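Tyrosinase (Burkholderia thailandensis, PDB 5ZRD) catalyses the copper-dependent ortho-hydroxylation of monophenols to catechols and their oxidation to quinones, probably remaining effective at acidic pH. Local coordinates at residues 48-52 with 311-317; 151-157 with 171-177; 79-85 with 354-359. All blocks are in the same frame, centred on the assembly; numbering follows the deposited sequence.

Contact 1: 48-52 with 311-317; sequences KSFFA and GMDPIFF
Phe50 and Phe51 make a buried hydrophobic contact with Met312, Pro314 and Phe317, joining the first turn of helix 50-57 to the turn that enters helix 315-334. No hydrogen bond crosses it. With CG anti to the backbone N (chi1 -176°), Phe50 reaches across to the other segment and meets its backbone with the far rim of its ring. CE2 lies 3.3 Å from Met312 O, which sits near the ring plane; aromatic C-H groups, slightly positive at the rim, suit such a carbonyl neighbour. Gly311 O is a further neighbour, 3.6 Å from Phe50 CZ. The same rim touches Phe317, CE1 to CE1 at 3.8 Å, and CE2 brushes Pro314 CG. Trp36 and Phe152 add edge-to-face contacts to the Phe50 ring, and helix 90-108 supplies Leu101.

Met312 packs against Phe51. Its flexible chain, bent at chi2, carries CE to 3.9 Å from Phe51 CE1, while SD lies 5.1 Å from the ring centroid, 46° off its normal: an oblique Met-aromatic contact.

Polar caps shape both approaches. Ser49 is the N-cap of helix 50-57, its OG taking a weak bond from Ala52 N. Asp313 OD1 accepts a nearly straight bond (170°) from Ile315 N at 2.9 Å, arriving from above the carboxylate plane, and also forms a salt bridge with Arg179. Beyond the cap, Phe316 turns away from Phe50 and lays one ring face over Gly311 CA, 4.0 Å above the plane; glycine suits a backbone so closely covered. Phe316 also stacks on His320 and lines the oxygen pocket. The contact therefore packs the start of a helix that serves the type 3 dicopper centre, in the helical core characteristic of tyrosinases.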
ATOM      1  N   LYS A  48     -27.584   6.239  21.720  1.00 39.63           N
ATOM      2  CA  LYS A  48     -28.683   7.191  21.673  1.00 39.58           C
ATOM      3  C   LYS A  48     -28.289   8.602  22.174  1.00 35.65           C
ATOM      4  O   LYS A  48     -29.139   9.496  22.207  1.00 29.85           O
ATOM      5  CB  LYS A  48     -29.828   6.663  22.540  1.00 41.62           C
ATOM      6  CG  LYS A  48     -30.342   5.273  22.188  1.00 45.77           C
ATOM      7  CD  LYS A  48     -31.661   4.996  22.892  1.00 54.38           C
ATOM      8  CE  LYS A  48     -32.437   3.821  22.339  1.00 61.08           C
ATOM      9  NZ  LYS A  48     -32.244   2.625  23.192  1.00 65.77           N
ATOM     10  N   SER A  49     -27.063   8.830  22.631  1.00 36.64           N
ATOM     11  CA  SER A  49     -26.633  10.224  22.925  1.00 37.48           C
ATOM     12  C   SER A  49     -26.663  11.057  21.646  1.00 37.91           C
ATOM     13  O   SER A  49     -26.444  10.546  20.555  1.00 38.91           O
ATOM     14  CB  SER A  49     -25.239  10.273  23.497  1.00 37.46           C
ATOM     15  OG  SER A  49     -24.293   9.650  22.626  1.00 35.49           O
ATOM     16  N   PHE A  50     -26.832  12.353  21.790  1.00 41.14           N
ATOM     17  CA  PHE A  50     -26.790  13.200  20.624  1.00 37.41           C
ATOM     18  C   PHE A  50     -25.419  13.116  19.941  1.00 38.53           C
ATOM     19  O   PHE A  50     -25.332  13.272  18.741  1.00 36.10           O
ATOM     20  CB  PHE A  50     -27.130  14.640  20.980  1.00 35.25           C
ATOM     21  CG  PHE A  50     -27.192  15.517  19.757  1.00 37.94           C
ATOM     22  CD1 PHE A  50     -28.072  15.222  18.727  1.00 38.17           C
ATOM     23  CD2 PHE A  50     -26.372  16.626  19.631  1.00 39.71           C
ATOM     24  CE1 PHE A  50     -28.117  16.004  17.589  1.00 37.84           C
ATOM     25  CE2 PHE A  50     -26.436  17.424  18.500  1.00 38.88           C
ATOM     26  CZ  PHE A  50     -27.317  17.118  17.488  1.00 38.68           C
ATOM     27  N   PHE A  51     -24.348  12.890  20.699  1.00 39.66           N
ATOM     28  CA  PHE A  51     -23.018  12.944  20.111  1.00 39.08           C
ATOM     29  C   PHE A  51     -22.786  11.754  19.177  1.00 36.63           C
ATOM     30  O   PHE A  51     -22.171  11.870  18.124  1.00 33.34           O
ATOM     31  CB  PHE A  51     -21.929  12.952  21.187  1.00 39.46           C
ATOM     32  CG  PHE A  51     -20.532  12.909  20.626  1.00 33.71           C
ATOM     33  CD1 PHE A  51     -19.930  14.060  20.135  1.00 33.08           C
ATOM     34  CD2 PHE A  51     -19.826  11.723  20.588  1.00 31.91           C
ATOM     35  CE1 PHE A  51     -18.645  14.023  19.607  1.00 33.87           C
ATOM     36  CE2 PHE A  51     -18.537  11.690  20.076  1.00 34.17           C
ATOM     37  CZ  PHE A  51     -17.955  12.833  19.570  1.00 34.90           C
ATOM     38  N   ALA A  52     -23.263  10.603  19.609  1.00 36.65           N
ATOM     39  CA  ALA A  52     -23.149   9.397  18.832  1.00 37.49           C
ATOM     40  C   ALA A  52     -23.970   9.533  17.538  1.00 36.24           C
ATOM     41  O   ALA A  52     -23.464   9.226  16.459  1.00 40.29           O
ATOM     42  CB  ALA A  52     -23.616   8.227  19.671  1.00 35.70           C
ATOM     43  N   GLY A 311     -24.117  17.148  11.166  1.00 32.55           N
ATOM     44  CA  GLY A 311     -24.997  16.369  12.059  1.00 33.27           C
ATOM     45  C   GLY A 311     -24.859  16.768  13.526  1.00 33.19           C
ATOM     46  O   GLY A 311     -25.705  16.389  14.320  1.00 30.09           O
ATOM     47  N   MET A 312     -23.827  17.538  13.896  1.00 32.55           N
ATOM     48  CA  MET A 312     -23.652  17.928  15.310  1.00 30.01           C
ATOM     49  C   MET A 312     -24.468  19.181  15.597  1.00 28.53           C
ATOM     50  O   MET A 312     -24.591  19.546  16.735  1.00 30.12           O
ATOM     51  CB  MET A 312     -22.194  18.218  15.661  1.00 27.97           C
ATOM     52  CG  MET A 312     -21.277  17.027  15.547  1.00 26.30           C
ATOM     53  SD  MET A 312     -21.774  15.673  16.640  1.00 34.43           S
ATOM     54  CE  MET A 312     -20.596  14.401  16.211  1.00 34.13           C
ATOM     55  N   ASP A 313     -25.007  19.841  14.591  1.00 28.70           N
ATOM     56  CA  ASP A 313     -25.873  20.990  14.843  1.00 30.10           C
ATOM     57  C   ASP A 313     -27.331  20.531  14.930  1.00 30.05           C
ATOM     58  O   ASP A 313     -27.862  20.047  13.956  1.00 32.35           O
ATOM     59  CB  ASP A 313     -25.734  22.014  13.746  1.00 29.57           C
ATOM     60  CG  ASP A 313     -26.519  23.276  14.014  1.00 31.58           C
ATOM     61  OD1 ASP A 313     -27.572  23.235  14.736  1.00 32.25           O
ATOM     62  OD2 ASP A 313     -26.030  24.314  13.500  1.00 28.80           O
ATOM     63  N   PRO A 314     -27.992  20.729  16.077  1.00 34.05           N
ATOM     64  CA  PRO A 314     -29.389  20.280  16.270  1.00 33.85           C
ATOM     65  C   PRO A 314     -30.337  20.665  15.124  1.00 33.84           C
ATOM     66  O   PRO A 314     -31.307  19.901  14.887  1.00 30.92           O
ATOM     67  CB  PRO A 314     -29.840  20.946  17.577  1.00 34.58           C
ATOM     68  CG  PRO A 314     -28.553  21.091  18.366  1.00 32.59           C
ATOM     69  CD  PRO A 314     -27.508  21.383  17.316  1.00 33.70           C
ATOM     70  N   ILE A 315     -30.054  21.788  14.426  1.00 30.92           N
ATOM     71  CA  ILE A 315     -30.927  22.274  13.362  1.00 31.38           C
ATOM     72  C   ILE A 315     -30.893  21.281  12.205  1.00 30.33           C
ATOM     73  O   ILE A 315     -31.827  21.249  11.392  1.00 29.98           O
ATOM     74  CB  ILE A 315     -30.570  23.695  12.861  1.00 29.76           C
ATOM     75  CG1 ILE A 315     -31.749  24.349  12.151  1.00 31.39           C
ATOM     76  CG2 ILE A 315     -29.377  23.716  11.934  1.00 30.30           C
ATOM     77  CD1 ILE A 315     -31.610  25.859  12.049  1.00 33.59           C
ATOM     78  N   PHE A 316     -29.799  20.542  12.088  1.00 29.12           N
ATOM     79  CA  PHE A 316     -29.759  19.472  11.076  1.00 29.90           C
ATOM     80  C   PHE A 316     -31.049  18.642  11.081  1.00 28.84           C
ATOM     81  O   PHE A 316     -31.582  18.352  10.042  1.00 32.88           O
ATOM     82  CB  PHE A 316     -28.581  18.545  11.300  1.00 28.60           C
ATOM     83  CG  PHE A 316     -28.480  17.427  10.296  1.00 30.52           C
ATOM     84  CD1 PHE A 316     -29.204  16.258  10.471  1.00 28.80           C
ATOM     85  CD2 PHE A 316     -27.636  17.534   9.200  1.00 29.04           C
ATOM     86  CE1 PHE A 316     -29.096  15.239   9.547  1.00 29.74           C
ATOM     87  CE2 PHE A 316     -27.534  16.515   8.271  1.00 27.85           C
ATOM     88  CZ  PHE A 316     -28.273  15.376   8.444  1.00 30.27           C
ATOM     89  N   PHE A 317     -31.580  18.321  12.239  1.00 31.01           N
ATOM     90  CA  PHE A 317     -32.668  17.332  12.338  1.00 30.69           C
ATOM     91  C   PHE A 317     -34.024  17.990  12.070  1.00 33.99           C
ATOM     92  O   PHE A 317     -34.922  17.341  11.495  1.00 31.86           O
ATOM     93  CB  PHE A 317     -32.575  16.598  13.677  1.00 28.06           C
ATOM     94  CG  PHE A 317     -31.371  15.712  13.692  1.00 27.74           C
ATOM     95  CD1 PHE A 317     -30.140  16.231  14.024  1.00 29.97           C
ATOM     96  CD2 PHE A 317     -31.431  14.443  13.167  1.00 26.29           C
ATOM     97  CE1 PHE A 317     -29.002  15.453  13.929  1.00 29.29           C
ATOM     98  CE2 PHE A 317     -30.290  13.659  13.087  1.00 28.69           C
ATOM     99  CZ  PHE A 317     -29.078  14.161  13.468  1.00 29.13           C
TER

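Contact 2: 151-157 with 171-177; sequences SFVLPVA and KPKGYVT
Tyr175 O is gripped from two sources in the facing segment: Leu154 N donates to it at 2.9 Å, in the carbonyl plane, and Val153 CA brings a C-H at 3.3 Å. Phe152 O also has two donors: Thr177 N at 3.0 Å, tilted from its carbonyl plane, and the CA-H of Val176. Val153 and Val176 thus form a single antiparallel bridge, a non-hydrogen-bonded pair with bonds on its flanks. Thr177 extends this pattern with its side chain: chi1 of 57° sets its OG1 between the backbone N and carbonyl carbon, where it accepts from Phe152 N at 3.0 Å.

At the other end, Gly174 N donates to Leu154 O at 3.0 Å. Gly174 holds the third position of the type II turn from Pro172 to Tyr175, where a positive phi (86°) suits glycine. Leu154 and Tyr175 run side by side in the same direction, with Leu154 CD1 3.7 Å from Tyr175 CD2, while the phenol OH goes on to Asp303. Lys173, fully extended, passes its CE within 3.3 Å of Pro155 O.

Three of the four crossing hydrogen bonds join backbone to backbone, which implies that the pairing of these strand-like loops rests mainly on peptide groups, with Thr177 supplying the one side-chain acceptor.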
ATOM      1  N   SER A 151     -27.350  25.097  19.484  1.00 31.92           N
ATOM      2  CA  SER A 151     -25.996  24.666  19.213  1.00 32.47           C
ATOM      3  C   SER A 151     -25.707  23.481  20.117  1.00 32.87           C
ATOM      4  O   SER A 151     -26.528  23.090  20.973  1.00 36.53           O
ATOM      5  CB  SER A 151     -25.002  25.764  19.443  1.00 32.21           C
ATOM      6  OG  SER A 151     -25.161  26.249  20.772  1.00 36.06           O
ATOM      7  N   PHE A 152     -24.547  22.913  19.937  1.00 33.94           N
ATOM      8  CA  PHE A 152     -24.180  21.767  20.773  1.00 34.07           C
ATOM      9  C   PHE A 152     -22.679  21.821  21.013  1.00 33.08           C
ATOM     10  O   PHE A 152     -21.923  22.194  20.135  1.00 34.48           O
ATOM     11  CB  PHE A 152     -24.622  20.467  20.112  1.00 32.53           C
ATOM     12  CG  PHE A 152     -24.108  19.188  20.721  1.00 33.59           C
ATOM     13  CD1 PHE A 152     -24.601  18.735  21.936  1.00 31.87           C
ATOM     14  CD2 PHE A 152     -23.209  18.392  20.032  1.00 30.98           C
ATOM     15  CE1 PHE A 152     -24.176  17.535  22.472  1.00 29.81           C
ATOM     16  CE2 PHE A 152     -22.799  17.181  20.561  1.00 32.76           C
ATOM     17  CZ  PHE A 152     -23.275  16.757  21.781  1.00 32.57           C
ATOM     18  N   VAL A 153     -22.327  21.538  22.250  1.00 37.07           N
ATOM     19  CA  VAL A 153     -20.975  21.568  22.750  1.00 34.63           C
ATOM     20  C   VAL A 153     -20.512  20.113  22.737  1.00 34.59           C
ATOM     21  O   VAL A 153     -21.193  19.238  23.253  1.00 42.03           O
ATOM     22  CB  VAL A 153     -20.925  22.160  24.183  1.00 35.60           C
ATOM     23  CG1 VAL A 153     -19.512  22.214  24.737  1.00 38.33           C
ATOM     24  CG2 VAL A 153     -21.565  23.547  24.276  1.00 37.43           C
ATOM     25  N   LEU A 154     -19.361  19.852  22.173  1.00 34.76           N
ATOM     26  CA  LEU A 154     -18.894  18.504  22.041  1.00 34.46           C
ATOM     27  C   LEU A 154     -18.420  18.000  23.414  1.00 39.22           C
ATOM     28  O   LEU A 154     -17.646  18.678  24.056  1.00 36.93           O
ATOM     29  CB  LEU A 154     -17.758  18.508  21.019  1.00 34.85           C
ATOM     30  CG  LEU A 154     -18.156  18.837  19.578  1.00 38.13           C
ATOM     31  CD1 LEU A 154     -16.937  18.837  18.669  1.00 39.14           C
ATOM     32  CD2 LEU A 154     -19.188  17.846  19.070  1.00 34.93           C
ATOM     33  N   PRO A 155     -18.894  16.816  23.864  1.00 40.78           N
ATOM     34  CA  PRO A 155     -18.434  16.243  25.157  1.00 39.98           C
ATOM     35  C   PRO A 155     -17.016  15.646  25.125  1.00 41.93           C
ATOM     36  O   PRO A 155     -16.362  15.557  26.161  1.00 45.88           O
ATOM     37  CB  PRO A 155     -19.430  15.108  25.441  1.00 38.39           C
ATOM     38  CG  PRO A 155     -19.854  14.664  24.063  1.00 40.47           C
ATOM     39  CD  PRO A 155     -19.967  15.968  23.301  1.00 39.03           C
ATOM     40  N   VAL A 156     -16.598  15.181  23.947  1.00 41.43           N
ATOM     41  CA  VAL A 156     -15.261  14.710  23.682  1.00 38.87           C
ATOM     42  C   VAL A 156     -14.850  15.316  22.353  1.00 40.32           C
ATOM     43  O   VAL A 156     -15.692  15.863  21.641  1.00 37.53           O
ATOM     44  CB  VAL A 156     -15.167  13.178  23.601  1.00 42.33           C
ATOM     45  CG1 VAL A 156     -15.493  12.526  24.933  1.00 49.67           C
ATOM     46  CG2 VAL A 156     -16.060  12.631  22.510  1.00 42.66           C
ATOM     47  N   ALA A 157     -13.577  15.161  22.032  1.00 38.71           N
ATOM     48  CA  ALA A 157     -13.033  15.744  20.829  1.00 41.81           C
ATOM     49  C   ALA A 157     -13.337  14.832  19.638  1.00 38.89           C
ATOM     50  O   ALA A 157     -13.429  13.643  19.757  1.00 38.04           O
ATOM     51  CB  ALA A 157     -11.546  15.966  20.975  1.00 44.27           C
ATOM     52  N   LYS A 171     -11.710  18.657  15.885  1.00 31.87           N
ATOM     53  CA  LYS A 171     -12.346  19.675  16.677  1.00 31.81           C
ATOM     54  C   LYS A 171     -12.252  19.286  18.148  1.00 34.69           C
ATOM     55  O   LYS A 171     -12.600  18.151  18.507  1.00 35.33           O
ATOM     56  CB  LYS A 171     -13.781  19.862  16.169  1.00 36.08           C
ATOM     57  CG  LYS A 171     -13.905  20.932  15.099  1.00 37.82           C
ATOM     58  CD  LYS A 171     -14.944  20.740  14.033  1.00 37.72           C
ATOM     59  CE  LYS A 171     -16.031  21.779  14.089  1.00 40.03           C
ATOM     60  NZ  LYS A 171     -16.327  22.407  12.777  1.00 35.95           N
ATOM     61  N   PRO A 172     -11.783  20.225  19.008  1.00 37.25           N
ATOM     62  CA  PRO A 172     -11.512  19.861  20.396  1.00 37.31           C
ATOM     63  C   PRO A 172     -12.765  19.631  21.247  1.00 37.82           C
ATOM     64  O   PRO A 172     -13.863  20.133  20.920  1.00 35.56           O
ATOM     65  CB  PRO A 172     -10.821  21.101  20.987  1.00 40.55           C
ATOM     66  CG  PRO A 172     -11.471  22.256  20.257  1.00 34.87           C
ATOM     67  CD  PRO A 172     -11.605  21.694  18.853  1.00 36.37           C
ATOM     68  N   LYS A 173     -12.559  18.944  22.368  1.00 38.75           N
ATOM     69  CA  LYS A 173     -13.558  18.884  23.424  1.00 38.45           C
ATOM     70  C   LYS A 173     -13.986  20.298  23.795  1.00 36.17           C
ATOM     71  O   LYS A 173     -13.141  21.178  23.864  1.00 39.20           O
ATOM     72  CB  LYS A 173     -12.992  18.259  24.691  1.00 41.24           C
ATOM     73  CG  LYS A 173     -13.975  18.160  25.847  1.00 41.13           C
ATOM     74  CD  LYS A 173     -13.414  17.369  26.992  1.00 41.82           C
ATOM     75  CE  LYS A 173     -14.363  17.272  28.159  1.00 48.37           C
ATOM     76  NZ  LYS A 173     -13.924  16.193  29.069  1.00 58.20           N
ATOM     77  N   GLY A 174     -15.274  20.513  23.989  1.00 30.92           N
ATOM     78  CA  GLY A 174     -15.788  21.877  24.269  1.00 34.71           C
ATOM     79  C   GLY A 174     -16.078  22.713  23.028  1.00 34.16           C
ATOM     80  O   GLY A 174     -16.577  23.792  23.124  1.00 37.83           O
ATOM     81  N   TYR A 175     -15.789  22.237  21.841  1.00 37.76           N
ATOM     82  CA  TYR A 175     -16.137  22.984  20.645  1.00 36.33           C
ATOM     83  C   TYR A 175     -17.657  23.208  20.588  1.00 35.56           C
ATOM     84  O   TYR A 175     -18.398  22.281  20.869  1.00 35.86           O
ATOM     85  CB  TYR A 175     -15.677  22.213  19.405  1.00 38.19           C
ATOM     86  CG  TYR A 175     -16.208  22.836  18.147  1.00 37.82           C
ATOM     87  CD1 TYR A 175     -15.654  24.012  17.656  1.00 32.53           C
ATOM     88  CD2 TYR A 175     -17.318  22.299  17.506  1.00 35.79           C
ATOM     89  CE1 TYR A 175     -16.152  24.598  16.505  1.00 37.77           C
ATOM     90  CE2 TYR A 175     -17.864  22.909  16.389  1.00 36.12           C
ATOM     91  CZ  TYR A 175     -17.278  24.064  15.891  1.00 36.25           C
ATOM     92  OH  TYR A 175     -17.782  24.651  14.774  1.00 34.29           O
ATOM     93  N   VAL A 176     -18.122  24.398  20.211  1.00 31.64           N
ATOM     94  CA  VAL A 176     -19.571  24.646  20.099  1.00 33.46           C
ATOM     95  C   VAL A 176     -19.920  24.877  18.616  1.00 34.46           C
ATOM     96  O   VAL A 176     -19.213  25.570  17.867  1.00 33.85           O
ATOM     97  CB  VAL A 176     -20.031  25.795  21.031  1.00 38.97           C
ATOM     98  CG1 VAL A 176     -19.092  26.983  20.997  1.00 45.75           C
ATOM     99  CG2 VAL A 176     -21.446  26.291  20.781  1.00 37.16           C
ATOM    100  N   THR A 177     -21.033  24.287  18.170  1.00 31.91           N
ATOM    101  CA  THR A 177     -21.351  24.335  16.763  1.00 28.47           C
ATOM    102  C   THR A 177     -21.699  25.775  16.445  1.00 30.89           C
ATOM    103  O   THR A 177     -22.230  26.449  17.354  1.00 30.67           O
ATOM    104  CB  THR A 177     -22.470  23.364  16.379  1.00 25.77           C
ATOM    105  OG1 THR A 177     -23.636  23.636  17.148  1.00 27.25           O
ATOM    106  CG2 THR A 177     -22.090  21.915  16.598  1.00 27.49           C
TER

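Contact 3: 79-85 with 354-359; sequences WGGYCNH and SQGPTP. With CU (copper (II) ion), chain J.
Gln355 sets its flat amide between Trp79 and His85, beside the Cys-His thioether that several type 3 copper proteins carry next to a copper ligand. Against Trp79 the amide lies nearly parallel, the planes 18° apart, with Gln355 OE1 3.5 Å above one indole face. Gly81 N lies over the rim of the opposite face, where glycine fits because a CB would run into Trp79 NE1.

Against the imidazole of His85 the amide stands almost upright, at 77°. His85 ND1 donates to Gln355 OE1 at 2.9 Å, with the acceptor in the ring plane, while His85 NE2 binds copper at 2.1 Å; His57 and His94 bind the same ion. The other amide arm, Gln355 NE2, donates to a lone pair of Cys83 O at 3.0 Å. CG of Gln355 lies between backbone N and carbonyl carbon (chi1 70°), and the straight chain beyond carries the amide to both partners. Offering both donor and acceptor, this glutamine helps fix the ring's rotation, together with the copper bond and the thioether, as a second-shell residue of the copper site.

Farther along, Trp79 N donates to Pro357 O at 2.9 Å, and Pro359 CB rests obliquely on the Tyr82 ring. A water links Thr358 OG1 with Asn84 OD1, which also accepts from Asn87. Finally, Cys83 SG is covalently joined to His85 CE1 at 1.9 Å, between the two ring nitrogens.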
ATOM      1  N   TRP A  79     -16.391   7.903   1.526  1.00 31.18           N
ATOM      2  CA  TRP A  79     -16.968   8.621   2.678  1.00 33.92           C
ATOM      3  C   TRP A  79     -16.865   7.767   3.940  1.00 35.02           C
ATOM      4  O   TRP A  79     -17.366   6.614   3.962  1.00 32.66           O
ATOM      5  CB  TRP A  79     -18.429   8.966   2.409  1.00 33.20           C
ATOM      6  CG  TRP A  79     -19.072   9.839   3.430  1.00 31.94           C
ATOM      7  CD1 TRP A  79     -20.249   9.590   4.075  1.00 31.47           C
ATOM      8  CD2 TRP A  79     -18.624  11.129   3.883  1.00 28.88           C
ATOM      9  NE1 TRP A  79     -20.551  10.629   4.920  1.00 33.03           N
ATOM     10  CE2 TRP A  79     -19.570  11.588   4.820  1.00 32.22           C
ATOM     11  CE3 TRP A  79     -17.528  11.948   3.607  1.00 33.52           C
ATOM     12  CZ2 TRP A  79     -19.451  12.835   5.451  1.00 33.14           C
ATOM     13  CZ3 TRP A  79     -17.413  13.178   4.234  1.00 29.61           C
ATOM     14  CH2 TRP A  79     -18.360  13.614   5.146  1.00 27.57           C
ATOM     15  N   GLY A  80     -16.251   8.365   4.976  1.00 31.65           N
ATOM     16  CA  GLY A  80     -16.021   7.704   6.255  1.00 31.10           C
ATOM     17  C   GLY A  80     -17.192   7.873   7.193  1.00 31.83           C
ATOM     18  O   GLY A  80     -17.144   7.454   8.352  1.00 32.64           O
ATOM     19  N   GLY A  81     -18.215   8.591   6.751  1.00 31.93           N
ATOM     20  CA  GLY A  81     -19.459   8.648   7.517  1.00 32.03           C
ATOM     21  C   GLY A  81     -20.446   7.665   6.924  1.00 31.65           C
ATOM     22  O   GLY A  81     -20.130   7.019   5.917  1.00 34.86           O
ATOM     23  N   TYR A  82     -21.624   7.563   7.531  1.00 33.67           N
ATOM     24  CA  TYR A  82     -22.659   6.646   7.091  1.00 29.56           C
ATOM     25  C   TYR A  82     -23.655   7.337   6.138  1.00 31.12           C
ATOM     26  O   TYR A  82     -24.429   6.655   5.418  1.00 30.81           O
ATOM     27  CB  TYR A  82     -23.341   6.095   8.338  1.00 33.22           C
ATOM     28  CG  TYR A  82     -22.542   5.059   9.085  1.00 38.33           C
ATOM     29  CD1 TYR A  82     -22.217   3.857   8.478  1.00 39.14           C
ATOM     30  CD2 TYR A  82     -22.077   5.284  10.378  1.00 39.51           C
ATOM     31  CE1 TYR A  82     -21.465   2.895   9.131  1.00 39.63           C
ATOM     32  CE2 TYR A  82     -21.357   4.320  11.063  1.00 39.33           C
ATOM     33  CZ  TYR A  82     -21.065   3.115  10.438  1.00 42.93           C
ATOM     34  OH  TYR A  82     -20.334   2.148  11.059  1.00 46.06           O
ATOM     35  N   CYS A  83     -23.744   8.679   6.144  1.00 27.84           N
ATOM     36  CA  CYS A  83     -24.825   9.311   5.426  1.00 24.99           C
ATOM     37  C   CYS A  83     -24.613   9.048   3.932  1.00 27.24           C
ATOM     38  O   CYS A  83     -23.440   8.934   3.451  1.00 28.39           O
ATOM     39  CB  CYS A  83     -24.971  10.789   5.754  1.00 28.43           C
ATOM     40  SG  CYS A  83     -23.646  11.851   5.106  1.00 32.49           S
ATOM     41  N   ASN A  84     -25.748   8.875   3.229  1.00 25.27           N
ATOM     42  CA  ASN A  84     -25.816   8.715   1.776  1.00 25.57           C
ATOM     43  C   ASN A  84     -26.152  10.067   1.125  1.00 24.79           C
ATOM     44  O   ASN A  84     -27.179  10.681   1.460  1.00 23.82           O
ATOM     45  CB  ASN A  84     -26.853   7.666   1.379  1.00 24.61           C
ATOM     46  CG  ASN A  84     -26.326   6.260   1.485  1.00 27.97           C
ATOM     47  OD1 ASN A  84     -25.533   5.859   0.650  1.00 31.31           O
ATOM     48  ND2 ASN A  84     -26.703   5.541   2.536  1.00 28.65           N
ATOM     49  N   HIS A  85     -25.306  10.476   0.171  1.00 24.83           N
ATOM     50  CA  HIS A  85     -25.437  11.732  -0.603  1.00 25.58           C
ATOM     51  C   HIS A  85     -25.081  11.501  -2.066  1.00 25.88           C
ATOM     52  O   HIS A  85     -24.269  10.678  -2.386  1.00 31.29           O
ATOM     53  CB  HIS A  85     -24.517  12.801  -0.028  1.00 27.12           C
ATOM     54  CG  HIS A  85     -24.717  12.976   1.433  1.00 29.14           C
ATOM     55  ND1 HIS A  85     -23.987  12.288   2.351  1.00 31.03           N
ATOM     56  CD2 HIS A  85     -25.649  13.668   2.124  1.00 32.83           C
ATOM     57  CE1 HIS A  85     -24.420  12.604   3.554  1.00 31.74           C
ATOM     58  NE2 HIS A  85     -25.442  13.454   3.449  1.00 30.82           N
ATOM     59  N   SER A 354     -20.497  10.011  -6.628  1.00 38.33           N
ATOM     60  CA  SER A 354     -20.472  11.241  -5.861  1.00 36.82           C
ATOM     61  C   SER A 354     -19.444  11.171  -4.707  1.00 32.49           C
ATOM     62  O   SER A 354     -18.252  11.213  -4.953  1.00 40.69           O
ATOM     63  CB  SER A 354     -21.870  11.550  -5.412  1.00 37.05           C
ATOM     64  OG  SER A 354     -21.929  12.874  -4.913  1.00 43.76           O
ATOM     65  N   GLN A 355     -19.900  11.086  -3.461  1.00 27.72           N
ATOM     66  CA  GLN A 355     -19.075  11.033  -2.243  1.00 28.47           C
ATOM     67  C   GLN A 355     -18.216   9.757  -2.173  1.00 31.74           C
ATOM     68  O   GLN A 355     -17.232   9.717  -1.447  1.00 28.66           O
ATOM     69  CB  GLN A 355     -19.985  11.073  -1.009  1.00 28.89           C
ATOM     70  CG  GLN A 355     -20.807   9.808  -0.781  1.00 27.00           C
ATOM     71  CD  GLN A 355     -21.669   9.918   0.442  1.00 28.16           C
ATOM     72  OE1 GLN A 355     -21.721  10.950   1.138  1.00 28.88           O
ATOM     73  NE2 GLN A 355     -22.375   8.835   0.697  1.00 25.12           N
ATOM     74  N   GLY A 356     -18.616   8.695  -2.877  1.00 32.24           N
ATOM     75  CA  GLY A 356     -17.885   7.452  -2.822  1.00 29.74           C
ATOM     76  C   GLY A 356     -18.434   6.569  -1.725  1.00 29.96           C
ATOM     77  O   GLY A 356     -19.335   6.974  -1.015  1.00 29.81           O
ATOM     78  N   PRO A 357     -17.901   5.346  -1.601  1.00 29.94           N
ATOM     79  CA  PRO A 357     -18.485   4.338  -0.760  1.00 27.59           C
ATOM     80  C   PRO A 357     -18.395   4.648   0.738  1.00 29.75           C
ATOM     81  O   PRO A 357     -17.407   5.179   1.252  1.00 33.09           O
ATOM     82  CB  PRO A 357     -17.725   3.057  -1.109  1.00 32.21           C
ATOM     83  CG  PRO A 357     -16.482   3.525  -1.832  1.00 35.72           C
ATOM     84  CD  PRO A 357     -16.871   4.816  -2.509  1.00 32.86           C
ATOM     85  N   THR A 358     -19.486   4.345   1.418  1.00 32.08           N
ATOM     86  CA  THR A 358     -19.567   4.456   2.852  1.00 31.95           C
ATOM     87  C   THR A 358     -18.954   3.186   3.467  1.00 36.11           C
ATOM     88  O   THR A 358     -18.702   2.233   2.753  1.00 36.47           O
ATOM     89  CB  THR A 358     -21.011   4.690   3.294  1.00 33.12           C
ATOM     90  OG1 THR A 358     -21.784   3.555   2.928  1.00 32.08           O
ATOM     91  CG2 THR A 358     -21.654   5.926   2.702  1.00 36.39           C
ATOM     92  N   PRO A 359     -18.648   3.187   4.771  1.00 34.96           N
ATOM     93  CA  PRO A 359     -17.956   2.067   5.431  1.00 39.15           C
ATOM     94  C   PRO A 359     -18.553   0.684   5.124  1.00 35.14           C
ATOM     95  O   PRO A 359     -19.749   0.514   5.211  1.00 36.35           O
ATOM     96  CB  PRO A 359     -18.131   2.364   6.925  1.00 37.38           C
ATOM     97  CG  PRO A 359     -18.098   3.870   6.952  1.00 39.57           C
ATOM     98  CD  PRO A 359     -18.947   4.232   5.750  1.00 37.41           C
TER
HETATM   99 CU    CU J 606     -26.676  13.869   5.064  1.00 33.90          CU
HETATM  100  O   HOH W   1     -23.921   3.464   1.462  1.00 32.86           O

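In the fold
Contacts 1 and 2 are neighbours, their centres about 12 Å apart, and they touch through Phe152 and Thr177 against Met312 and through Val156 against Phe51. Contact 3 stands apart: its centre is about 18 Å from that of contact 1 and about 23 Å from that of contact 2. Along the chain, contact 2 is nested inside the loops closed by both others, whereas contacts 1 and 3 interlock, their segments alternating. Helix 50-57, which begins in contact 1, ends at His57, a ligand of the same copper as His85 of contact 3; helix 315-334 brings His320 to the second copper. The dicopper centre is thus framed by segments far apart in sequence.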